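Local coordinates for protein methyltransferase (PDB 3GIW) that is of unknown function but binds S-adenosyl-L-homocysteine and is probably an S-adenosylmethionine-dependent methyltransferase of Rossmann fold, at residues Trp52-Trp65 with Ile262-Ala274. Residues are numbered along the deposited sequence; the frame is centred on the assembly and turned at random.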
loop_
_atom_site.group_PDB
_atom_site.type_symbol
_atom_site.label_atom_id
_atom_site.label_comp_id
_atom_site.label_asym_id
_atom_site.label_seq_id
_atom_site.Cartn_x
_atom_site.Cartn_y
_atom_site.Cartn_z
ATOM N N TRP A 52 15.023 -8.046 13.452
ATOM C CA TRP A 52 13.987 -7.186 14.021
ATOM C C TRP A 52 12.777 -8.029 14.374
ATOM O O TRP A 52 11.893 -8.277 13.533
ATOM C CB TRP A 52 13.600 -6.073 13.035
ATOM C CG TRP A 52 12.721 -5.002 13.603
ATOM C CD1 TRP A 52 12.732 -4.489 14.867
ATOM C CD2 TRP A 52 11.708 -4.287 12.893
ATOM N NE1 TRP A 52 11.813 -3.487 14.976
ATOM C CE2 TRP A 52 11.147 -3.354 13.782
ATOM C CE3 TRP A 52 11.223 -4.362 11.595
ATOM C CZ2 TRP A 52 10.121 -2.478 13.399
ATOM C CZ3 TRP A 52 10.183 -3.525 11.213
ATOM C CH2 TRP A 52 9.649 -2.584 12.115
ATOM N N PRO A 53 12.738 -8.517 15.618
ATOM C CA PRO A 53 11.619 -9.371 16.047
ATOM C C PRO A 53 10.227 -8.797 15.847
ATOM O O PRO A 53 9.273 -9.577 15.663
ATOM C CB PRO A 53 11.931 -9.677 17.520
ATOM C CG PRO A 53 13.473 -9.613 17.557
ATOM C CD PRO A 53 13.824 -8.463 16.636
ATOM N N ALA A 54 10.103 -7.474 15.854
ATOM C CA ALA A 54 8.816 -6.809 15.615
ATOM C C ALA A 54 8.340 -6.817 14.171
ATOM O O ALA A 54 7.228 -6.330 13.897
ATOM C CB ALA A 54 8.807 -5.344 16.144
ATOM N N LEU A 55 9.131 -7.359 13.242
ATOM C CA LEU A 55 8.706 -7.341 11.830
ATOM C C LEU A 55 7.219 -7.752 11.608
ATOM O O LEU A 55 6.488 -7.067 10.876
ATOM C CB LEU A 55 9.690 -8.119 10.919
ATOM C CG LEU A 55 9.379 -8.063 9.431
ATOM C CD1 LEU A 55 9.551 -6.660 8.884
ATOM C CD2 LEU A 55 10.254 -9.080 8.682
ATOM N N PRO A 56 6.763 -8.873 12.207
ATOM C CA PRO A 56 5.337 -9.249 12.004
ATOM C C PRO A 56 4.346 -8.243 12.593
ATOM O O PRO A 56 3.268 -8.092 12.066
ATOM C CB PRO A 56 5.205 -10.638 12.644
ATOM C CG PRO A 56 6.637 -11.092 12.942
ATOM C CD PRO A 56 7.515 -9.868 12.988
ATOM N N VAL A 57 4.683 -7.608 13.724
ATOM C CA VAL A 57 3.817 -6.596 14.337
ATOM C C VAL A 57 3.699 -5.411 13.368
ATOM O O VAL A 57 2.606 -4.920 13.093
ATOM C CB VAL A 57 4.394 -6.161 15.718
ATOM C CG1 VAL A 57 3.709 -4.904 16.224
ATOM C CG2 VAL A 57 4.250 -7.319 16.754
ATOM N N HIS A 58 4.830 -4.996 12.817
ATOM C CA HIS A 58 4.874 -3.921 11.808
ATOM C C HIS A 58 4.024 -4.236 10.566
ATOM O O HIS A 58 3.209 -3.424 10.117
ATOM C CB HIS A 58 6.366 -3.658 11.460
ATOM C CG HIS A 58 6.632 -2.987 10.146
ATOM N ND1 HIS A 58 6.659 -1.610 9.996
ATOM C CD2 HIS A 58 6.980 -3.510 8.946
ATOM C CE1 HIS A 58 6.973 -1.340 8.742
ATOM N NE2 HIS A 58 7.154 -2.464 8.076
HETATM N N MSE A 59 4.172 -5.441 10.022
HETATM C CA MSE A 59 3.493 -5.791 8.776
HETATM C C MSE A 59 1.978 -5.951 9.036
HETATM O O MSE A 59 1.163 -5.471 8.239
HETATM C CB MSE A 59 4.176 -7.016 8.147
HETATM C CG MSE A 59 5.538 -6.679 7.563
HETATM SE SE MSE A 59 6.322 -8.128 6.618
HETATM C CE MSE A 59 7.436 -7.109 5.407
ATOM N N ARG A 60 1.588 -6.562 10.156
ATOM C CA ARG A 60 0.184 -6.660 10.501
ATOM C C ARG A 60 -0.431 -5.256 10.743
ATOM O O ARG A 60 -1.567 -4.972 10.304
ATOM C CB ARG A 60 0.040 -7.620 11.677
ATOM C CG ARG A 60 0.365 -9.083 11.286
ATOM C CD ARG A 60 0.491 -10.056 12.471
ATOM N NE ARG A 60 -0.157 -11.347 12.184
ATOM C CZ ARG A 60 0.436 -12.476 11.783
ATOM N NH1 ARG A 60 1.746 -12.562 11.587
ATOM N NH2 ARG A 60 -0.307 -13.556 11.567
ATOM N N ALA A 61 0.321 -4.356 11.388
ATOM C CA ALA A 61 -0.178 -3.028 11.647
ATOM C C ALA A 61 -0.388 -2.241 10.351
ATOM O O ALA A 61 -1.310 -1.422 10.243
ATOM C CB ALA A 61 0.789 -2.235 12.600
ATOM N N ASN A 62 0.467 -2.440 9.369
ATOM C CA ASN A 62 0.275 -1.785 8.076
ATOM C C ASN A 62 -1.011 -2.265 7.395
ATOM O O ASN A 62 -1.798 -1.446 6.878
ATOM C CB ASN A 62 1.476 -2.008 7.165
ATOM C CG ASN A 62 1.250 -1.456 5.760
ATOM O OD1 ASN A 62 1.417 -0.260 5.549
ATOM N ND2 ASN A 62 0.791 -2.306 4.852
ATOM N N ARG A 63 -1.271 -3.570 7.441
ATOM C CA ARG A 63 -2.506 -4.103 6.866
ATOM C C ARG A 63 -3.712 -3.556 7.607
ATOM O O ARG A 63 -4.728 -3.153 6.969
ATOM C CB ARG A 63 -2.498 -5.630 6.807
ATOM C CG ARG A 63 -3.646 -6.190 5.920
ATOM C CD ARG A 63 -3.423 -5.980 4.428
ATOM N NE ARG A 63 -4.603 -6.374 3.641
ATOM C CZ ARG A 63 -4.615 -6.452 2.308
ATOM N NH1 ARG A 63 -3.508 -6.189 1.609
ATOM N NH2 ARG A 63 -5.741 -6.797 1.675
ATOM N N ASP A 64 -3.683 -3.525 8.937
ATOM C CA ASP A 64 -4.793 -3.016 9.736
ATOM C C ASP A 64 -5.062 -1.528 9.417
ATOM O O ASP A 64 -6.216 -1.095 9.326
ATOM C CB ASP A 64 -4.498 -3.167 11.241
ATOM C CG ASP A 64 -4.541 -4.616 11.733
ATOM O OD1 ASP A 64 -5.090 -5.489 11.048
ATOM O OD2 ASP A 64 -3.999 -4.868 12.834
ATOM N N TRP A 65 -3.984 -0.768 9.218
ATOM C CA TRP A 65 -4.062 0.637 8.855
ATOM C C TRP A 65 -4.792 0.780 7.508
ATOM O O TRP A 65 -5.670 1.641 7.384
ATOM C CB TRP A 65 -2.657 1.306 8.814
ATOM C CG TRP A 65 -2.768 2.760 8.412
ATOM C CD1 TRP A 65 -3.051 3.792 9.219
ATOM C CD2 TRP A 65 -2.678 3.290 7.082
ATOM N NE1 TRP A 65 -3.145 4.958 8.486
ATOM C CE2 TRP A 65 -2.934 4.663 7.169
ATOM C CE3 TRP A 65 -2.411 2.732 5.828
ATOM C CZ2 TRP A 65 -2.939 5.489 6.041
ATOM C CZ3 TRP A 65 -2.457 3.559 4.730
ATOM C CH2 TRP A 65 -2.682 4.909 4.848
ATOM N N ILE A 262 2.000 -2.565 21.599
ATOM C CA ILE A 262 2.872 -2.084 20.530
ATOM C C ILE A 262 3.665 -0.855 20.981
ATOM O O ILE A 262 3.104 0.176 21.352
ATOM C CB ILE A 262 2.053 -1.732 19.275
ATOM C CG1 ILE A 262 1.262 -2.958 18.797
ATOM C CG2 ILE A 262 2.980 -1.206 18.165
ATOM C CD1 ILE A 262 0.347 -2.664 17.589
ATOM N N ARG A 263 4.993 -0.969 20.948
ATOM C CA ARG A 263 5.903 0.114 21.256
ATOM C C ARG A 263 6.162 0.933 19.979
ATOM O O ARG A 263 6.043 0.387 18.884
ATOM C CB ARG A 263 7.221 -0.482 21.772
ATOM C CG ARG A 263 7.041 -1.411 22.949
ATOM C CD ARG A 263 8.352 -2.090 23.313
ATOM N NE ARG A 263 8.847 -2.908 22.223
ATOM C CZ ARG A 263 10.023 -3.505 22.228
ATOM N NH1 ARG A 263 10.823 -3.426 23.273
ATOM N NH2 ARG A 263 10.372 -4.244 21.190
ATOM N N ASP A 264 6.576 2.194 20.098
ATOM C CA ASP A 264 6.870 2.973 18.896
ATOM C C ASP A 264 7.953 2.312 18.052
ATOM O O ASP A 264 7.879 2.365 16.835
ATOM C CB ASP A 264 7.222 4.426 19.215
ATOM C CG ASP A 264 6.060 5.227 19.801
ATOM O OD1 ASP A 264 4.920 4.736 19.928
ATOM O OD2 ASP A 264 6.376 6.395 20.083
ATOM N N GLU A 265 8.942 1.671 18.689
ATOM C CA GLU A 265 10.031 1.064 17.968
ATOM C C GLU A 265 9.587 -0.151 17.146
ATOM O O GLU A 265 10.313 -0.589 16.275
ATOM C CB GLU A 265 11.167 0.631 18.883
ATOM C CG GLU A 265 10.822 -0.416 19.946
ATOM C CD GLU A 265 12.087 -0.977 20.547
ATOM O OE1 GLU A 265 12.713 -1.849 19.857
ATOM O OE2 GLU A 265 12.500 -0.522 21.650
ATOM N N ASP A 266 8.387 -0.675 17.435
ATOM C CA ASP A 266 7.853 -1.864 16.732
ATOM C C ASP A 266 7.139 -1.540 15.411
ATOM O O ASP A 266 6.637 -2.448 14.760
ATOM C CB ASP A 266 6.897 -2.662 17.652
ATOM C CG ASP A 266 7.558 -3.141 18.918
ATOM O OD1 ASP A 266 8.768 -3.409 18.909
ATOM O OD2 ASP A 266 6.827 -3.230 19.953
ATOM N N ILE A 267 7.078 -0.265 15.033
ATOM C CA ILE A 267 6.296 0.204 13.879
ATOM C C ILE A 267 7.231 1.085 13.029
ATOM O O ILE A 267 7.741 2.091 13.528
ATOM C CB ILE A 267 5.021 1.002 14.355
ATOM C CG1 ILE A 267 4.094 0.117 15.185
ATOM C CG2 ILE A 267 4.290 1.653 13.146
ATOM C CD1 ILE A 267 3.489 -1.062 14.418
ATOM N N ALA A 268 7.410 0.741 11.766
ATOM C CA ALA A 268 8.329 1.468 10.879
ATOM C C ALA A 268 7.596 2.016 9.650
ATOM O O ALA A 268 8.208 2.135 8.572
ATOM C CB ALA A 268 9.550 0.576 10.458
HETATM N N MSE A 269 6.295 2.316 9.777
HETATM C CA MSE A 269 5.511 2.960 8.724
HETATM C C MSE A 269 4.868 4.203 9.253
HETATM O O MSE A 269 4.207 4.155 10.287
HETATM C CB MSE A 269 4.315 2.134 8.227
HETATM C CG MSE A 269 4.557 0.983 7.438
HETATM SE SE MSE A 269 5.415 1.250 5.737
HETATM C CE MSE A 269 5.060 -0.554 5.250
ATOM N N TYR A 270 5.011 5.296 8.522
ATOM C CA TYR A 270 4.103 6.436 8.619
ATOM C C TYR A 270 2.870 6.167 7.775
ATOM O O TYR A 270 2.965 5.543 6.711
ATOM C CB TYR A 270 4.761 7.714 8.106
ATOM C CG TYR A 270 5.846 8.267 8.984
ATOM C CD1 TYR A 270 5.588 8.702 10.273
ATOM C CD2 TYR A 270 7.143 8.408 8.503
ATOM C CE1 TYR A 270 6.578 9.242 11.061
ATOM C CE2 TYR A 270 8.158 8.948 9.308
ATOM C CZ TYR A 270 7.865 9.349 10.586
ATOM O OH TYR A 270 8.820 9.902 11.438
ATOM N N GLY A 271 1.728 6.657 8.214
ATOM C CA GLY A 271 0.503 6.662 7.417
ATOM C C GLY A 271 -0.124 8.033 7.363
ATOM O O GLY A 271 0.025 8.834 8.274
ATOM N N ALA A 272 -0.778 8.309 6.225
ATOM C CA ALA A 272 -1.440 9.580 6.020
ATOM C C ALA A 272 -2.461 9.504 4.904
ATOM O O ALA A 272 -2.323 8.702 3.966
ATOM C CB ALA A 272 -0.392 10.686 5.679
ATOM N N VAL A 273 -3.485 10.354 5.028
ATOM C CA VAL A 273 -4.549 10.484 4.033
ATOM C C VAL A 273 -4.771 11.981 3.843
ATOM O O VAL A 273 -4.808 12.741 4.834
ATOM C CB VAL A 273 -5.843 9.842 4.544
ATOM C CG1 VAL A 273 -7.017 10.035 3.540
ATOM C CG2 VAL A 273 -5.616 8.357 4.837
ATOM N N ALA A 274 -4.927 12.421 2.590
ATOM C CA ALA A 274 -5.093 13.842 2.296
ATOM C C ALA A 274 -6.006 14.053 1.078
ATOM O O ALA A 274 -5.996 13.271 0.153
ATOM C CB ALA A 274 -3.776 14.503 2.035
HETATM O O HOH W 1 11.385 -3.258 17.907
#
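In this Rossmann-like methyltransferase fold, the first turns of helix 55-75 lie over strand 269-275, the antiparallel strand of the sheet, and its lead-in; the axes of segments 55-65 and 269-274 come within 9.9 Å and run nearly parallel (7°). His-58 ties the two together: chi1 of 159° swings the ring away from its own backbone N and brings ND1 to the backbone N of Ala-268, a 3.0 Å hydrogen bond with the donor tilted 24° from the ring plane. NE2 bonds an unidentified ligand, probably from the crystallisation liquor. Trp-52 brings CH2 to within 3.6 Å of Ala-268 CB, while Glu-265 O lies at its ring edge. Trp-52 NE1 donates to a water that also bonds Glu-265 OE1 and lies 2.8 Å from Asp-266 OD1. Arg-263 grips Asp-266 side-on, NE to OD2 and NH2 to OD1, and its backbone N reaches OD2 from above the carboxylate plane. A leucine in place of Asp-266 would probably leave the Arg-263 guanidinium without this mate and the water without one acceptor. Farther along, Ala-61 CB presses tightly on Ile-267 CD1 (3.5 Å), and Trp-65 CZ2 comes obliquely to within 3.9 Å of Gly-271 CA, where a side chain would run into the ring. Asn-62, an S-adenosyl-L-homocysteine-binding residue, sets OD1 beside Met-269 CE; OD1 bonds Ser-199 OG and ND2 bonds Tyr-28 OH. Asp-266 O, buried against His-58 CB, has no polar partner, so one backbone-to-imidazole bond and one water supply the polar grip across a largely apolar interface.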